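Local coordinates for cytochrome c2 iso-2 (Rhodospirillum centenum, PDB 1JDL), which carries electrons on a covalently bound heme, as donor to the oxidised bacteriochlorophyll in photophosphorylation, and may also serve the respiratory chain, at residues 23-26 and 31-34; 51-56 and 94-99. All coordinates share one frame; numbering follows the deposited sequence.

Interaction 1: residues 23-26 and 31-34; sequences PDAK and PALT. With HEM (protoporphyrin IX containing Fe), chain B.
A25 and A32 meet through their methyl groups, CB of A25 lying 4.1 Å from CB of A32, and the A32 methyl comes nearer still to the backbone, with its CB 3.6 Å from O of A25. The whole contact is small, some 148 Å² summed over both sides, and no long side chain reaches across it.

The polar edge is T34. Its OG1 touches CB of A25 at 3.6 Å, a van der Waals approach, while the hydroxyl is hydrogen-bonded to O of G22. A chi1 of -58° sets OG1 beside the backbone N and thereby turns it to the 23-26 side.

The heme contacts come from the residues that alternate with A32. CD of P31 stands 3.7 Å from HEM C3D, over the rim of pyrrole D, and its CG is 3.9 Å from CBA of a propionate arm; CD1 of L33 reaches the same face 4.0 Å from CHB. The P31 carbonyl is hydrogen-bonded to ND1 of H19, the axial ligand, an arrangement familiar from class I cytochromes c that fixes the imidazole's rotation. With an alanine here, the ring atoms CG and CD would be gone, which would probably bare the rim of pyrrole D and the start of the propionate arm, and let the backbone turn more freely, weakening the hold on H19.

A32 is itself held by N27 at its N and by R39, which also binds the heme, at its O. Both segments belong to the loop between helices 5-11 and 51-58; with no strand nearby, 31-34 forms a layer between the surface segment 23-26 and the heme.

Interaction 2: residues 51-56 and 94-99; sequences AINHAA and GSTKMV. With HEM (protoporphyrin IX containing Fe), chain B.
HEM O1D, one oxygen of a propionate, is gripped twice by the 94-99 loop: OG1 of T96 donates to it at 2.6 Å, and N of K97 at 2.9 Å with an N-H...O angle of 163°. The T96 hydroxyl is used in both senses, since OG1 also accepts from N of M98 at 3.3 Å, almost straight at 176°. That second bond closes an ST turn. With OG1 anti to the backbone N (chi1 178°), the hydroxyl faces the propionate, and T96 thus positions the chain just before the metal ligand.

Helix 51-58 meets this loop mainly through I52. Its CG2 packs against the peptide link between S95 and T96, 3.6 Å from N of T96, and the I52 side chain also touches L79 and L83 of helix 75-85. One water spans the same seam: it accepts from N of I52 at 3.0 Å and donates to O of S95 at 3.2 Å, giving a partner to an N-H of the first helical turn. N53 adds its CB, 3.5 Å from HEM O1D.

From the turn, M98 runs in over the porphyrin, CG anti to the backbone N, and SD binds the heme iron at 2.3 Å; H19 supplies the other axial bond. The propionate, which accepts from a hydroxyl and a peptide N-H, is probably ionised. Iron bonding and propionate bonding therefore tie neighbouring residues of one loop to the heme, and the soft thioether ligand is expected to stabilise the reduced iron, as in other cytochromes c.

Overall arrangement
The two contacts hold the heme from its two faces: interaction 1 lies on the side of H19, interaction 2 on that of M98, which supplies the other axial ligand. Their centres are 19 Å apart and their nearest atoms about 6 Å, so they meet through the cofactor and not directly. Along the chain they come in series, 23-26 and 31-34 in the loop that leads to helix 51-58, then that helix paired with 94-99, the loop between helices 75-85 and 105-115. In this strand-free cytochrome c fold, interaction 1 is a surface contact and interaction 2 a buried one; segments 31-34, 51-56 and 94-99 help enclose the electron-carrying heme, with 23-26 outside 31-34.

Interaction 1: residues 23-26 and 31-34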
loop_
_atom_site.group_PDB
_atom_site.type_symbol
_atom_site.label_atom_id
_atom_site.label_comp_id
_atom_site.label_asym_id
_atom_site.label_seq_id
_atom_site.Cartn_x
_atom_site.Cartn_y
_atom_site.Cartn_z
ATOM N N PRO A 23 -2.075 -6.767 16.303
ATOM C CA PRO A 23 -2.534 -5.878 17.374
ATOM C C PRO A 23 -1.492 -4.851 17.805
ATOM O O PRO A 23 -0.320 -5.175 17.994
ATOM C CB PRO A 23 -2.905 -6.852 18.496
ATOM C CG PRO A 23 -1.969 -7.993 18.273
ATOM C CD PRO A 23 -2.018 -8.164 16.768
ATOM N N ASP A 24 -1.933 -3.607 17.959
ATOM C CA ASP A 24 -1.048 -2.517 18.354
ATOM C C ASP A 24 0.205 -2.448 17.481
ATOM O O ASP A 24 1.308 -2.200 17.975
ATOM C CB ASP A 24 -0.646 -2.662 19.827
ATOM C CG ASP A 24 -1.834 -2.577 20.767
ATOM O OD1 ASP A 24 -2.563 -1.562 20.720
ATOM O OD2 ASP A 24 -2.037 -3.525 21.556
ATOM N N ALA A 25 0.034 -2.684 16.184
ATOM C CA ALA A 25 1.158 -2.616 15.254
ATOM C C ALA A 25 1.523 -1.142 15.156
ATOM O O ALA A 25 0.645 -0.291 15.032
ATOM C CB ALA A 25 0.751 -3.157 13.889
ATOM N N LYS A 26 2.813 -0.836 15.213
ATOM C CA LYS A 26 3.242 0.555 15.151
ATOM C C LYS A 26 3.917 0.925 13.842
ATOM O O LYS A 26 4.375 0.058 13.095
ATOM C CB LYS A 26 4.180 0.854 16.318
ATOM C CG LYS A 26 3.521 0.661 17.673
ATOM C CD LYS A 26 4.523 0.764 18.805
ATOM C CE LYS A 26 3.841 0.502 20.140
ATOM N NZ LYS A 26 4.810 0.499 21.266
ATOM N N PRO A 31 4.063 2.848 7.199
ATOM C CA PRO A 31 2.907 2.811 8.099
ATOM C C PRO A 31 2.418 1.413 8.455
ATOM O O PRO A 31 2.610 0.457 7.696
ATOM C CB PRO A 31 1.854 3.614 7.338
ATOM C CG PRO A 31 2.189 3.328 5.903
ATOM C CD PRO A 31 3.698 3.416 5.888
ATOM N N ALA A 32 1.783 1.294 9.617
ATOM C CA ALA A 32 1.247 0.009 10.049
ATOM C C ALA A 32 0.232 -0.414 8.994
ATOM O O ALA A 32 -0.467 0.428 8.429
ATOM C CB ALA A 32 0.569 0.149 11.416
ATOM N N LEU A 33 0.148 -1.711 8.719
ATOM C CA LEU A 33 -0.780 -2.176 7.700
ATOM C C LEU A 33 -2.009 -2.891 8.235
ATOM O O LEU A 33 -2.785 -3.471 7.473
ATOM C CB LEU A 33 -0.042 -3.052 6.682
ATOM C CG LEU A 33 1.014 -2.286 5.874
ATOM C CD1 LEU A 33 1.743 -3.251 4.945
ATOM C CD2 LEU A 33 0.346 -1.176 5.070
ATOM N N THR A 34 -2.196 -2.852 9.549
ATOM C CA THR A 34 -3.382 -3.467 10.126
ATOM C C THR A 34 -4.565 -2.598 9.694
ATOM O O THR A 34 -4.531 -1.374 9.843
ATOM C CB THR A 34 -3.307 -3.493 11.659
ATOM O OG1 THR A 34 -2.130 -4.201 12.064
ATOM C CG2 THR A 34 -4.526 -4.197 12.239
HETATM C CHA HEM B . 3.499 2.524 1.964
HETATM C CHB HEM B . 2.459 -2.122 1.189
HETATM C CHC HEM B . 7.154 -3.209 1.547
HETATM C CHD HEM B . 8.085 1.307 2.850
HETATM C C1A HEM B . 2.806 1.350 1.660
HETATM C C2A HEM B . 1.403 1.294 1.328
HETATM C C3A HEM B . 1.125 -0.019 1.106
HETATM C C4A HEM B . 2.350 -0.754 1.316
HETATM C CMA HEM B . -0.202 -0.615 0.662
HETATM C CAA HEM B . 0.424 2.475 1.392
HETATM C CBA HEM B . -0.127 2.525 2.816
HETATM C CGA HEM B . -1.031 3.730 3.098
HETATM O O1A HEM B . -1.345 4.499 2.169
HETATM O O2A HEM B . -1.436 3.898 4.267
HETATM C C1B HEM B . 3.657 -2.820 1.250
HETATM C C2B HEM B . 3.788 -4.242 1.052
HETATM C C3B HEM B . 5.130 -4.474 0.929
HETATM C C4B HEM B . 5.791 -3.284 1.309
HETATM C CMB HEM B . 2.633 -5.233 1.023
HETATM C CAB HEM B . 5.825 -5.512 0.274
HETATM C CBB HEM B . 5.257 -6.671 -0.527
HETATM C C1C HEM B . 7.824 -2.068 1.884
HETATM C C2C HEM B . 9.249 -1.984 2.127
HETATM C C3C HEM B . 9.509 -0.682 2.324
HETATM C C4C HEM B . 8.230 -0.013 2.455
HETATM C CMC HEM B . 10.235 -3.154 2.170
HETATM C CAC HEM B . 10.735 0.016 2.237
HETATM C CBC HEM B . 12.158 -0.512 2.097
HETATM C C1D HEM B . 6.909 2.021 2.801
HETATM C C2D HEM B . 6.818 3.440 3.055
HETATM C C3D HEM B . 5.544 3.814 2.732
HETATM C C4D HEM B . 4.859 2.590 2.301
HETATM C CMD HEM B . 7.944 4.368 3.521
HETATM C CAD HEM B . 4.994 5.243 2.713
HETATM C CBD HEM B . 5.201 5.776 1.291
HETATM C CGD HEM B . 4.838 7.238 1.125
HETATM O O1D HEM B . 5.020 7.758 0.003
HETATM O O2D HEM B . 4.372 7.872 2.098
HETATM N NA HEM B . 3.388 0.094 1.633
HETATM N NB HEM B . 4.890 -2.227 1.422
HETATM N NC HEM B . 7.204 -0.845 2.067
HETATM N ND HEM B . 5.711 1.494 2.348
HETATM FE FE HEM B . 5.311 -0.372 1.828
#

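Interaction 2: residues 51-56 and 94-99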
loop_
_atom_site.group_PDB
_atom_site.type_symbol
_atom_site.label_atom_id
_atom_site.label_comp_id
_atom_site.label_asym_id
_atom_site.label_seq_id
_atom_site.Cartn_x
_atom_site.Cartn_y
_atom_site.Cartn_z
ATOM N N ALA A 51 4.028 13.643 -0.245
ATOM C CA ALA A 51 2.950 14.449 -0.788
ATOM C C ALA A 51 2.116 13.636 -1.778
ATOM O O ALA A 51 0.896 13.744 -1.802
ATOM C CB ALA A 51 3.516 15.682 -1.473
ATOM N N ILE A 52 2.779 12.817 -2.589
ATOM C CA ILE A 52 2.071 12.022 -3.584
ATOM C C ILE A 52 1.158 10.935 -2.996
ATOM O O ILE A 52 0.058 10.718 -3.502
ATOM C CB ILE A 52 3.080 11.420 -4.615
ATOM C CG1 ILE A 52 2.347 11.013 -5.898
ATOM C CG2 ILE A 52 3.859 10.276 -3.997
ATOM C CD1 ILE A 52 1.451 9.830 -5.767
ATOM N N ASN A 53 1.593 10.264 -1.933
ATOM C CA ASN A 53 0.768 9.231 -1.307
ATOM C C ASN A 53 -0.438 9.916 -0.649
ATOM O O ASN A 53 -1.561 9.424 -0.721
ATOM C CB ASN A 53 1.584 8.467 -0.257
ATOM C CG ASN A 53 0.900 7.190 0.207
ATOM O OD1 ASN A 53 -0.301 7.173 0.464
ATOM N ND2 ASN A 53 1.672 6.120 0.332
ATOM N N HIS A 54 -0.199 11.061 -0.017
ATOM C CA HIS A 54 -1.271 11.820 0.628
ATOM C C HIS A 54 -2.273 12.321 -0.415
ATOM O O HIS A 54 -3.486 12.189 -0.240
ATOM C CB HIS A 54 -0.671 13.001 1.405
ATOM C CG HIS A 54 -1.689 13.977 1.915
ATOM N ND1 HIS A 54 -2.064 15.096 1.207
ATOM C CD2 HIS A 54 -2.428 13.983 3.049
ATOM C CE1 HIS A 54 -2.993 15.751 1.880
ATOM N NE2 HIS A 54 -3.232 15.096 3.002
ATOM N N ALA A 55 -1.758 12.876 -1.509
ATOM C CA ALA A 55 -2.599 13.404 -2.580
ATOM C C ALA A 55 -3.477 12.330 -3.214
ATOM O O ALA A 55 -4.634 12.588 -3.548
ATOM C CB ALA A 55 -1.734 14.051 -3.652
ATOM N N ALA A 56 -2.927 11.131 -3.388
ATOM C CA ALA A 56 -3.685 10.040 -3.991
ATOM C C ALA A 56 -4.918 9.699 -3.154
ATOM O O ALA A 56 -5.994 9.462 -3.695
ATOM C CB ALA A 56 -2.796 8.810 -4.156
ATOM N N GLY A 94 5.857 14.285 -7.877
ATOM C CA GLY A 94 6.714 13.796 -6.809
ATOM C C GLY A 94 6.909 12.289 -6.846
ATOM O O GLY A 94 6.500 11.625 -7.799
ATOM N N SER A 95 7.539 11.748 -5.805
ATOM C CA SER A 95 7.792 10.316 -5.717
ATOM C C SER A 95 7.419 9.780 -4.334
ATOM O O SER A 95 7.502 10.500 -3.337
ATOM C CB SER A 95 9.269 10.033 -6.002
ATOM O OG SER A 95 9.584 8.671 -5.777
ATOM N N THR A 96 6.999 8.520 -4.275
ATOM C CA THR A 96 6.634 7.905 -2.999
ATOM C C THR A 96 7.883 7.473 -2.228
ATOM O O THR A 96 8.923 7.179 -2.821
ATOM C CB THR A 96 5.727 6.657 -3.205
ATOM O OG1 THR A 96 5.437 6.050 -1.938
ATOM C CG2 THR A 96 6.428 5.632 -4.081
ATOM N N LYS A 97 7.768 7.440 -0.904
ATOM C CA LYS A 97 8.867 7.039 -0.034
ATOM C C LYS A 97 9.087 5.533 -0.043
ATOM O O LYS A 97 10.102 5.055 0.471
ATOM C CB LYS A 97 8.605 7.491 1.406
ATOM C CG LYS A 97 8.621 8.993 1.620
ATOM C CD LYS A 97 8.362 9.326 3.084
ATOM C CE LYS A 97 8.345 10.826 3.319
ATOM N NZ LYS A 97 8.164 11.149 4.757
ATOM N N MET A 98 8.140 4.780 -0.599
ATOM C CA MET A 98 8.294 3.329 -0.643
ATOM C C MET A 98 9.138 2.907 -1.828
ATOM O O MET A 98 8.654 2.856 -2.965
ATOM C CB MET A 98 6.940 2.623 -0.715
ATOM C CG MET A 98 7.071 1.095 -0.711
ATOM S SD MET A 98 5.512 0.253 -0.398
ATOM C CE MET A 98 5.659 -1.133 -1.501
ATOM N N VAL A 99 10.405 2.613 -1.543
ATOM C CA VAL A 99 11.364 2.186 -2.551
ATOM C C VAL A 99 11.507 0.667 -2.481
ATOM O O VAL A 99 12.513 0.138 -2.004
ATOM C CB VAL A 99 12.751 2.831 -2.315
ATOM C CG1 VAL A 99 13.699 2.456 -3.444
ATOM C CG2 VAL A 99 12.609 4.346 -2.216
HETATM C CHA HEM B . 3.499 2.524 1.964
HETATM C CHB HEM B . 2.459 -2.122 1.189
HETATM C CHC HEM B . 7.154 -3.209 1.547
HETATM C CHD HEM B . 8.085 1.307 2.850
HETATM C C1A HEM B . 2.806 1.350 1.660
HETATM C C2A HEM B . 1.403 1.294 1.328
HETATM C C3A HEM B . 1.125 -0.019 1.106
HETATM C C4A HEM B . 2.350 -0.754 1.316
HETATM C CMA HEM B . -0.202 -0.615 0.662
HETATM C CAA HEM B . 0.424 2.475 1.392
HETATM C CBA HEM B . -0.127 2.525 2.816
HETATM C CGA HEM B . -1.031 3.730 3.098
HETATM O O1A HEM B . -1.345 4.499 2.169
HETATM O O2A HEM B . -1.436 3.898 4.267
HETATM C C1B HEM B . 3.657 -2.820 1.250
HETATM C C2B HEM B . 3.788 -4.242 1.052
HETATM C C3B HEM B . 5.130 -4.474 0.929
HETATM C C4B HEM B . 5.791 -3.284 1.309
HETATM C CMB HEM B . 2.633 -5.233 1.023
HETATM C CAB HEM B . 5.825 -5.512 0.274
HETATM C CBB HEM B . 5.257 -6.671 -0.527
HETATM C C1C HEM B . 7.824 -2.068 1.884
HETATM C C2C HEM B . 9.249 -1.984 2.127
HETATM C C3C HEM B . 9.509 -0.682 2.324
HETATM C C4C HEM B . 8.230 -0.013 2.455
HETATM C CMC HEM B . 10.235 -3.154 2.170
HETATM C CAC HEM B . 10.735 0.016 2.237
HETATM C CBC HEM B . 12.158 -0.512 2.097
HETATM C C1D HEM B . 6.909 2.021 2.801
HETATM C C2D HEM B . 6.818 3.440 3.055
HETATM C C3D HEM B . 5.544 3.814 2.732
HETATM C C4D HEM B . 4.859 2.590 2.301
HETATM C CMD HEM B . 7.944 4.368 3.521
HETATM C CAD HEM B . 4.994 5.243 2.713
HETATM C CBD HEM B . 5.201 5.776 1.291
HETATM C CGD HEM B . 4.838 7.238 1.125
HETATM O O1D HEM B . 5.020 7.758 0.003
HETATM O O2D HEM B . 4.372 7.872 2.098
HETATM N NA HEM B . 3.388 0.094 1.633
HETATM N NB HEM B . 4.890 -2.227 1.422
HETATM N NC HEM B . 7.204 -0.845 2.067
HETATM N ND HEM B . 5.711 1.494 2.348
HETATM FE FE HEM B . 5.311 -0.372 1.828
HETATM O O HOH W 1 5.668 13.120 -3.130
#